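Local coordinates for putative cell adhesion protein (Bacteroides fragilis, PDB 4H40), which is a fimbrillin-like protein that probably serves as a pilus subunit and may take part in cell adhesion, at residues G35-P47 with A142-A154. Numbering follows the deposited sequence.
Sequences GATPDGETLKDRP and ATDDRYTQTAMTA
Asp39 and Tyr147 form a single beta bridge that ties two surface loops of this fimbrillin-like beta fold: 35-47, on the way from strand 23-24 to strand 56-62, and the loop that links strands 141-142 and 153-157. Asp39 N donates to Arg146 O, and Asp39 O takes Thr148 N at 2.9 Å. The carboxylate of Asp39 serves its own loop, while CB packs obliquely against the Tyr147 ring, near CD1. With CG anti to the backbone N (chi1 -166°), the carboxylate reaches forward along the chain, where OD1 accepts from Glu41 N, an Asx turn, and from Thr42 N, while OD2 receives the hydroxyl OG1 of Thr42 at 2.6 Å. A short acidic side chain suits this place, since its two oxygens bind three donors and hold the bend that follows the bridge.

The flat Tyr147 ring gives a broad surface for Thr42, Leu43 and Arg146. Thr42, its OG1 committed to Asp39, offers its methyl CG2 to Tyr147 CE1 at 3.7 Å. Leu43 crosses Tyr147 at about a right angle, CD1 lying 3.6 Å from Tyr147 CB; a branched aliphatic side chain suits this buried place among Tyr147, Thr150, Ile178 and Tyr24. From within its own loop, Arg146 covers one ring face with CB, above its centre, while its guanidinium grips Asp144 side-on, NE to OD1 and NH2 to OD2. Just before the bridge, the ring of Pro38, which follows a cis peptide, lays CG against Thr148 CG2.

Gln149 has the length and the amide to reach Gly40 on the other loop. Its chain folds at chi2 (87°) and runs past Leu43 in the opposite direction, bringing OE1 near Leu43 CB and delivering NE2 to Gly40 O at 3.0 Å, with that oxygen in the amide plane.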
loop_
_atom_site.group_PDB
_atom_site.type_symbol
_atom_site.label_atom_id
_atom_site.label_comp_id
_atom_site.label_asym_id
_atom_site.label_seq_id
_atom_site.Cartn_x
_atom_site.Cartn_y
_atom_site.Cartn_z
ATOM N N GLY B 35 -14.334 21.672 -8.238
ATOM C CA GLY B 35 -15.033 22.815 -8.816
ATOM C C GLY B 35 -16.477 22.665 -9.263
ATOM O O GLY B 35 -17.267 21.918 -8.674
ATOM N N ALA B 36 -16.815 23.447 -10.308
ATOM C CA ALA B 36 -18.123 23.612 -10.929
ATOM C C ALA B 36 -18.711 22.333 -11.468
ATOM O O ALA B 36 -18.016 21.524 -12.075
ATOM C CB ALA B 36 -18.020 24.614 -12.064
ATOM N N THR B 37 -20.012 22.184 -11.286
ATOM C CA THR B 37 -20.767 21.079 -11.844
ATOM C C THR B 37 -21.554 21.684 -13.015
ATOM O O THR B 37 -22.344 22.597 -12.752
ATOM C CB THR B 37 -21.634 20.436 -10.758
ATOM N N PRO B 38 -21.337 21.316 -14.310
ATOM C CA PRO B 38 -20.425 20.301 -14.876
ATOM C C PRO B 38 -18.984 20.818 -15.045
ATOM O O PRO B 38 -18.727 22.003 -15.286
ATOM C CB PRO B 38 -21.087 19.964 -16.217
ATOM C CG PRO B 38 -21.783 21.227 -16.631
ATOM C CD PRO B 38 -22.114 21.989 -15.373
ATOM N N ASP B 39 -18.048 19.882 -14.886
ATOM C CA ASP B 39 -16.595 20.009 -14.934
ATOM C C ASP B 39 -16.103 19.992 -16.394
ATOM O O ASP B 39 -16.336 19.022 -17.119
ATOM C CB ASP B 39 -16.024 18.815 -14.134
ATOM C CG ASP B 39 -14.568 18.824 -13.728
ATOM O OD1 ASP B 39 -13.753 19.435 -14.448
ATOM O OD2 ASP B 39 -14.222 18.107 -12.763
ATOM N N GLY B 40 -15.440 21.063 -16.813
ATOM C CA GLY B 40 -14.888 21.155 -18.161
ATOM C C GLY B 40 -13.381 21.005 -18.209
ATOM O O GLY B 40 -12.780 20.996 -19.286
ATOM N N GLU B 41 -12.765 20.863 -17.034
ATOM C CA GLU B 41 -11.313 20.808 -16.884
ATOM C C GLU B 41 -10.718 19.404 -16.691
ATOM O O GLU B 41 -9.547 19.217 -17.010
ATOM C CB GLU B 41 -10.889 21.693 -15.700
ATOM C CG GLU B 41 -11.042 23.183 -15.964
ATOM C CD GLU B 41 -10.148 23.758 -17.047
ATOM O OE1 GLU B 41 -8.905 23.692 -16.897
ATOM O OE2 GLU B 41 -10.697 24.287 -18.043
ATOM N N THR B 42 -11.474 18.449 -16.131
ATOM C CA THR B 42 -10.976 17.106 -15.842
ATOM C C THR B 42 -10.548 16.361 -17.121
ATOM O O THR B 42 -9.490 15.714 -17.127
ATOM C CB THR B 42 -12.042 16.344 -15.045
ATOM O OG1 THR B 42 -12.079 16.882 -13.725
ATOM C CG2 THR B 42 -11.784 14.848 -14.965
ATOM N N LEU B 43 -11.339 16.486 -18.198
ATOM C CA LEU B 43 -11.105 15.762 -19.442
ATOM C C LEU B 43 -10.467 16.589 -20.555
ATOM O O LEU B 43 -10.254 16.043 -21.645
ATOM C CB LEU B 43 -12.442 15.194 -19.962
ATOM C CG LEU B 43 -13.278 14.340 -19.030
ATOM C CD1 LEU B 43 -14.508 13.867 -19.735
ATOM C CD2 LEU B 43 -12.481 13.182 -18.468
ATOM N N LYS B 44 -10.165 17.878 -20.316
ATOM C CA LYS B 44 -9.626 18.747 -21.373
ATOM C C LYS B 44 -8.393 18.127 -22.076
ATOM O O LYS B 44 -8.410 18.043 -23.308
ATOM C CB LYS B 44 -9.361 20.211 -20.916
ATOM C CG LYS B 44 -8.367 20.427 -19.780
ATOM C CD LYS B 44 -7.923 21.891 -19.698
ATOM C CE LYS B 44 -6.694 22.079 -18.841
ATOM N NZ LYS B 44 -6.193 23.479 -18.905
ATOM N N ASP B 45 -7.399 17.614 -21.317
ATOM C CA ASP B 45 -6.186 17.015 -21.902
ATOM C C ASP B 45 -6.231 15.486 -21.961
ATOM O O ASP B 45 -5.183 14.841 -22.061
ATOM C CB ASP B 45 -4.944 17.453 -21.115
ATOM C CG ASP B 45 -4.769 18.946 -21.007
ATOM O OD1 ASP B 45 -5.203 19.669 -21.939
ATOM O OD2 ASP B 45 -4.174 19.394 -20.009
ATOM N N ARG B 46 -7.431 14.906 -21.888
ATOM C CA ARG B 46 -7.586 13.462 -21.935
ATOM C C ARG B 46 -7.783 13.005 -23.366
ATOM O O ARG B 46 -8.575 13.617 -24.095
ATOM C CB ARG B 46 -8.749 13.004 -21.054
ATOM C CG ARG B 46 -8.426 13.057 -19.561
ATOM C CD ARG B 46 -7.878 11.756 -19.012
ATOM N NE ARG B 46 -8.766 10.621 -19.248
ATOM C CZ ARG B 46 -9.721 10.238 -18.411
ATOM N NH1 ARG B 46 -9.946 10.920 -17.293
ATOM N NH2 ARG B 46 -10.470 9.184 -18.690
ATOM N N PRO B 47 -7.043 11.961 -23.812
ATOM C CA PRO B 47 -7.244 11.482 -25.189
ATOM C C PRO B 47 -8.500 10.637 -25.300
ATOM O O PRO B 47 -8.906 9.953 -24.341
ATOM C CB PRO B 47 -5.993 10.661 -25.488
ATOM C CG PRO B 47 -5.342 10.372 -24.163
ATOM C CD PRO B 47 -6.055 11.133 -23.078
ATOM N N ALA B 142 -20.997 5.277 -20.803
ATOM C CA ALA B 142 -22.255 5.994 -20.959
ATOM C C ALA B 142 -22.042 7.502 -20.956
ATOM O O ALA B 142 -20.922 7.995 -20.774
ATOM C CB ALA B 142 -23.199 5.616 -19.813
ATOM N N THR B 143 -23.141 8.218 -21.153
ATOM C CA THR B 143 -23.277 9.665 -21.066
ATOM C C THR B 143 -23.027 10.041 -19.598
ATOM O O THR B 143 -23.549 9.379 -18.696
ATOM C CB THR B 143 -24.702 10.040 -21.534
ATOM O OG1 THR B 143 -24.890 9.624 -22.891
ATOM C CG2 THR B 143 -24.994 11.511 -21.399
ATOM N N ASP B 144 -22.213 11.060 -19.351
ATOM C CA ASP B 144 -21.923 11.490 -17.989
ATOM C C ASP B 144 -22.123 12.974 -17.870
ATOM O O ASP B 144 -21.434 13.743 -18.546
ATOM C CB ASP B 144 -20.502 11.105 -17.584
ATOM C CG ASP B 144 -20.357 10.746 -16.128
ATOM O OD1 ASP B 144 -20.655 11.602 -15.277
ATOM O OD2 ASP B 144 -19.918 9.618 -15.841
ATOM N N ASP B 145 -23.058 13.389 -17.003
ATOM C CA ASP B 145 -23.359 14.804 -16.818
ATOM C C ASP B 145 -22.344 15.490 -15.893
ATOM O O ASP B 145 -22.378 16.716 -15.749
ATOM C CB ASP B 145 -24.788 14.971 -16.301
ATOM C CG ASP B 145 -25.883 14.872 -17.363
ATOM O OD1 ASP B 145 -25.546 14.804 -18.571
ATOM O OD2 ASP B 145 -27.086 14.882 -16.981
ATOM N N ARG B 146 -21.404 14.718 -15.323
ATOM C CA ARG B 146 -20.375 15.261 -14.437
ATOM C C ARG B 146 -19.353 16.083 -15.219
ATOM O O ARG B 146 -18.741 16.975 -14.639
ATOM C CB ARG B 146 -19.675 14.146 -13.634
ATOM C CG ARG B 146 -20.523 13.610 -12.486
ATOM C CD ARG B 146 -19.937 12.353 -11.849
ATOM N NE ARG B 146 -20.146 11.156 -12.673
ATOM C CZ ARG B 146 -20.040 9.902 -12.243
ATOM N NH1 ARG B 146 -19.747 9.649 -10.973
ATOM N NH2 ARG B 146 -20.234 8.893 -13.076
ATOM N N TYR B 147 -19.165 15.797 -16.518
ATOM C CA TYR B 147 -18.190 16.512 -17.357
ATOM C C TYR B 147 -18.869 17.064 -18.574
ATOM O O TYR B 147 -19.794 16.438 -19.089
ATOM C CB TYR B 147 -17.005 15.616 -17.761
ATOM C CG TYR B 147 -16.561 14.685 -16.655
ATOM C CD1 TYR B 147 -15.803 15.152 -15.587
ATOM C CD2 TYR B 147 -16.978 13.356 -16.628
ATOM C CE1 TYR B 147 -15.447 14.314 -14.531
ATOM C CE2 TYR B 147 -16.633 12.511 -15.574
ATOM C CZ TYR B 147 -15.866 12.995 -14.527
ATOM O OH TYR B 147 -15.514 12.163 -13.489
ATOM N N THR B 148 -18.432 18.239 -19.034
ATOM C CA THR B 148 -19.053 18.933 -20.167
ATOM C C THR B 148 -18.873 18.164 -21.475
ATOM O O THR B 148 -19.800 18.111 -22.298
ATOM C CB THR B 148 -18.519 20.375 -20.292
ATOM O OG1 THR B 148 -17.108 20.357 -20.517
ATOM C CG2 THR B 148 -18.819 21.219 -19.067
ATOM N N GLN B 149 -17.694 17.548 -21.649
ATOM C CA GLN B 149 -17.310 16.817 -22.857
ATOM C C GLN B 149 -18.240 15.617 -23.146
ATOM O O GLN B 149 -18.532 15.332 -24.320
ATOM C CB GLN B 149 -15.846 16.343 -22.733
ATOM C CG GLN B 149 -14.799 17.468 -22.777
ATOM C CD GLN B 149 -14.475 18.114 -21.437
ATOM O OE1 GLN B 149 -14.946 17.710 -20.358
ATOM N NE2 GLN B 149 -13.617 19.120 -21.477
ATOM N N THR B 150 -18.714 14.953 -22.064
ATOM C CA THR B 150 -19.518 13.732 -22.059
ATOM C C THR B 150 -20.998 13.970 -21.685
ATOM O O THR B 150 -21.812 13.038 -21.763
ATOM C CB THR B 150 -18.886 12.707 -21.093
ATOM O OG1 THR B 150 -18.931 13.204 -19.754
ATOM C CG2 THR B 150 -17.470 12.371 -21.457
ATOM N N ALA B 151 -21.351 15.212 -21.307
ATOM C CA ALA B 151 -22.715 15.607 -20.927
ATOM C C ALA B 151 -23.687 15.402 -22.069
ATOM O O ALA B 151 -23.302 15.492 -23.245
ATOM C CB ALA B 151 -22.737 17.058 -20.482
HETATM N N MSE B 152 -24.949 15.112 -21.703
HETATM C CA MSE B 152 -26.077 14.870 -22.594
HETATM C C MSE B 152 -26.334 16.077 -23.488
HETATM O O MSE B 152 -26.270 17.221 -23.033
HETATM C CB MSE B 152 -27.326 14.532 -21.765
HETATM C CG MSE B 152 -28.597 14.407 -22.585
HETATM SE SE MSE B 152 -30.166 14.006 -21.523
HETATM C CE MSE B 152 -30.211 15.598 -20.417
ATOM N N THR B 153 -26.629 15.808 -24.766
ATOM C CA THR B 153 -26.907 16.843 -25.751
ATOM C C THR B 153 -28.291 16.676 -26.339
ATOM O O THR B 153 -28.916 15.616 -26.247
ATOM C CB THR B 153 -25.837 16.858 -26.857
ATOM O OG1 THR B 153 -25.589 15.526 -27.321
ATOM C CG2 THR B 153 -24.547 17.493 -26.395
ATOM N N ALA B 154 -28.781 17.767 -26.911
ATOM C CA ALA B 154 -30.046 17.817 -27.615
ATOM C C ALA B 154 -29.766 17.893 -29.110
ATOM O O ALA B 154 -28.700 18.372 -29.530
ATOM C CB ALA B 154 -30.866 19.005 -27.148
#